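Local coordinates for ribosome hibernation protein YHBH (Vibrio cholerae serotype O1, PDB 4HEI), which probably binds the small ribosomal subunit and inhibits translation in stationary phase, associating with the 100S dimers of hibernating ribosomes, at residues Q17-S22 against A73-V78. Residues are numbered along the deposited sequence; the frame is centred on the assembly and turned at random.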
ATOM      1  N   GLN A  17      10.433   2.087   3.987  1.00 25.37           N
ATOM      2  CA  GLN A  17       9.498   3.124   4.382  1.00 27.36           C
ATOM      3  C   GLN A  17       9.546   4.301   3.421  1.00 26.64           C
ATOM      4  O   GLN A  17       8.501   4.811   3.015  1.00 24.30           O
ATOM      5  CB  GLN A  17       9.776   3.566   5.821  1.00 30.63           C
ATOM      6  CG  GLN A  17       9.418   2.479   6.825  1.00 33.22           C
ATOM      7  CD  GLN A  17       9.478   2.946   8.264  1.00 36.65           C
ATOM      8  OE1 GLN A  17      10.546   3.002   8.869  1.00 37.97           O
ATOM      9  NE2 GLN A  17       8.324   3.293   8.818  1.00 37.72           N
ATOM     10  N   ASP A  18      10.751   4.722   3.043  1.00 26.58           N
ATOM     11  CA  ASP A  18      10.889   5.834   2.104  1.00 27.29           C
ATOM     12  C   ASP A  18      10.214   5.480   0.782  1.00 25.93           C
ATOM     13  O   ASP A  18       9.493   6.297   0.198  1.00 24.18           O
ATOM     14  CB  ASP A  18      12.366   6.157   1.847  1.00 29.58           C
ATOM     15  CG  ASP A  18      13.054   6.768   3.055  1.00 32.20           C
ATOM     16  OD1 ASP A  18      12.356   7.331   3.921  1.00 34.42           O
ATOM     17  OD2 ASP A  18      14.299   6.700   3.133  1.00 34.70           O
ATOM     18  N   TYR A  19      10.449   4.259   0.316  1.00 23.39           N
ATOM     19  CA  TYR A  19       9.865   3.800  -0.936  1.00 22.91           C
ATOM     20  C   TYR A  19       8.344   3.804  -0.852  1.00 21.84           C
ATOM     21  O   TYR A  19       7.665   4.282  -1.762  1.00 19.70           O
ATOM     22  CB  TYR A  19      10.359   2.387  -1.265  1.00 23.05           C
ATOM     23  CG  TYR A  19       9.937   1.905  -2.628  1.00 23.61           C
ATOM     24  CD1 TYR A  19      10.464   2.479  -3.782  1.00 25.82           C
ATOM     25  CD2 TYR A  19       9.000   0.884  -2.769  1.00 24.98           C
ATOM     26  CE1 TYR A  19      10.070   2.050  -5.040  1.00 26.42           C
ATOM     27  CE2 TYR A  19       8.597   0.450  -4.021  1.00 27.98           C
ATOM     28  CZ  TYR A  19       9.136   1.038  -5.151  1.00 28.44           C
ATOM     29  OH  TYR A  19       8.742   0.616  -6.393  1.00 31.35           O
ATOM     30  N   VAL A  20       7.808   3.262   0.236  1.00 20.91           N
ATOM     31  CA  VAL A  20       6.361   3.226   0.415  1.00 19.40           C
ATOM     32  C   VAL A  20       5.808   4.643   0.367  1.00 20.42           C
ATOM     33  O   VAL A  20       4.830   4.913  -0.330  1.00 18.26           O
ATOM     34  CB  VAL A  20       5.972   2.581   1.753  1.00 18.76           C
ATOM     35  CG1 VAL A  20       4.469   2.745   1.992  1.00 16.34           C
ATOM     36  CG2 VAL A  20       6.343   1.089   1.738  1.00 17.16           C
ATOM     37  N   HIS A  21       6.439   5.547   1.106  1.00 22.01           N
ATOM     38  CA  HIS A  21       5.992   6.934   1.116  1.00 24.72           C
ATOM     39  C   HIS A  21       6.030   7.525  -0.288  1.00 24.57           C
ATOM     40  O   HIS A  21       5.110   8.238  -0.701  1.00 26.25           O
ATOM     41  CB  HIS A  21       6.854   7.754   2.077  1.00 26.42           C
ATOM     42  CG  HIS A  21       6.317   7.785   3.472  1.00 31.41           C
ATOM     43  ND1 HIS A  21       5.178   8.484   3.810  1.00 32.60           N
ATOM     44  CD2 HIS A  21       6.732   7.170   4.605  1.00 33.92           C
ATOM     45  CE1 HIS A  21       4.913   8.299   5.091  1.00 33.95           C
ATOM     46  NE2 HIS A  21       5.841   7.505   5.597  1.00 33.33           N
ATOM     47  N   SER A  22       7.082   7.207  -1.029  1.00 25.67           N
ATOM     48  CA  SER A  22       7.224   7.696  -2.392  1.00 27.87           C
ATOM     49  C   SER A  22       6.022   7.282  -3.246  1.00 26.46           C
ATOM     50  O   SER A  22       5.413   8.113  -3.930  1.00 24.22           O
ATOM     51  CB  SER A  22       8.517   7.147  -3.005  1.00 29.17           C
ATOM     52  OG  SER A  22       8.682   7.608  -4.332  1.00 34.87           O
ATOM     53  N   ALA A  73       6.978  -6.564  -4.361  1.00 20.52           N
ATOM     54  CA  ALA A  73       5.690  -6.843  -3.726  1.00 20.73           C
ATOM     55  C   ALA A  73       4.929  -5.530  -3.550  1.00 19.51           C
ATOM     56  O   ALA A  73       3.736  -5.443  -3.843  1.00 17.98           O
ATOM     57  CB  ALA A  73       5.906  -7.512  -2.369  1.00 20.42           C
ATOM     58  N   ILE A  74       5.630  -4.505  -3.077  1.00 20.18           N
ATOM     59  CA  ILE A  74       5.014  -3.202  -2.875  1.00 20.27           C
ATOM     60  C   ILE A  74       4.517  -2.626  -4.196  1.00 20.76           C
ATOM     61  O   ILE A  74       3.434  -2.054  -4.258  1.00 20.01           O
ATOM     62  CB  ILE A  74       6.002  -2.225  -2.207  1.00 21.21           C
ATOM     63  CG1 ILE A  74       6.316  -2.718  -0.789  1.00 20.54           C
ATOM     64  CG2 ILE A  74       5.412  -0.819  -2.163  1.00 18.69           C
ATOM     65  CD1 ILE A  74       7.518  -2.050  -0.164  1.00 21.38           C
ATOM     66  N   ASP A  75       5.305  -2.769  -5.260  1.00 21.18           N
ATOM     67  CA  ASP A  75       4.875  -2.255  -6.556  1.00 22.83           C
ATOM     68  C   ASP A  75       3.614  -2.949  -7.021  1.00 19.77           C
ATOM     69  O   ASP A  75       2.725  -2.316  -7.583  1.00 20.19           O
ATOM     70  CB  ASP A  75       5.961  -2.448  -7.609  1.00 25.91           C
ATOM     71  CG  ASP A  75       7.122  -1.524  -7.407  1.00 32.11           C
ATOM     72  OD1 ASP A  75       6.885  -0.300  -7.347  1.00 33.92           O
ATOM     73  OD2 ASP A  75       8.263  -2.018  -7.310  1.00 34.80           O
ATOM     74  N   SER A  76       3.547  -4.260  -6.810  1.00 20.09           N
ATOM     75  CA  SER A  76       2.363  -5.011  -7.213  1.00 21.00           C
ATOM     76  C   SER A  76       1.165  -4.574  -6.380  1.00 21.38           C
ATOM     77  O   SER A  76       0.049  -4.456  -6.899  1.00 23.26           O
ATOM     78  CB  SER A  76       2.593  -6.513  -7.040  1.00 22.68           C
ATOM     79  OG  SER A  76       3.608  -6.960  -7.922  1.00 28.73           O
ATOM     80  N   LEU A  77       1.399  -4.332  -5.090  1.00 19.89           N
ATOM     81  CA  LEU A  77       0.328  -3.899  -4.198  1.00 18.67           C
ATOM     82  C   LEU A  77      -0.267  -2.587  -4.689  1.00 19.92           C
ATOM     83  O   LEU A  77      -1.479  -2.451  -4.792  1.00 17.88           O
ATOM     84  CB  LEU A  77       0.854  -3.709  -2.770  1.00 19.12           C
ATOM     85  CG  LEU A  77      -0.100  -3.022  -1.782  1.00 18.22           C
ATOM     86  CD1 LEU A  77      -1.392  -3.825  -1.656  1.00 18.84           C
ATOM     87  CD2 LEU A  77       0.583  -2.892  -0.418  1.00 19.38           C
ATOM     88  N   VAL A  78       0.594  -1.616  -4.979  1.00 19.58           N
ATOM     89  CA  VAL A  78       0.121  -0.323  -5.445  1.00 22.07           C
ATOM     90  C   VAL A  78      -0.691  -0.453  -6.732  1.00 23.39           C
ATOM     91  O   VAL A  78      -1.718   0.206  -6.888  1.00 22.88           O
ATOM     92  CB  VAL A  78       1.295   0.653  -5.647  1.00 24.82           C
ATOM     93  CG1 VAL A  78       0.806   1.949  -6.283  1.00 24.04           C
ATOM     94  CG2 VAL A  78       1.934   0.939  -4.300  1.00 21.99           C
TER
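With CG anti to the backbone N (chi1 -173°), the ring of Tyr19 reaches across to helix 70-91, while Ile74, whose CB points toward helix 14-27, has CG2 anti to its backbone N and so brings that methyl to the ring. The two side chains run alongside one another with opposed headings, and the ring's CE2 lies 3.9 Å from CG2 of Ile74. Nearer the sheet, CD1 of Ile74, carried by CG1, meets CG2 of Val20 nearly perpendicular, also at 3.9 Å. Branched aliphatic residues suit this buried layer, where Val20 also rests on Ile5 and Ile74 on Ala50 of the sheet. Tyrosine suits the partly exposed level farther from the sheet: its ring touches Ile74 obliquely and Tyr71 edge-to-face, while its hydroxyl end reaches the Asp75 carboxylate. That group sits at the ring edge, its plane 88° from the ring's; the modelled approach is too close to settle its detail. Acidic Asp75 suits this rim because its OD1 forms a salt bridge with Lys23 of helix 14-27, joining the helices. Over these segments the axes approach to 10.9 Å and run nearly parallel, 20° apart, as two helices side by side on one face of a four-stranded sheet, the beta-alpha-beta-beta-beta-alpha fold of the HPF/YfiA family.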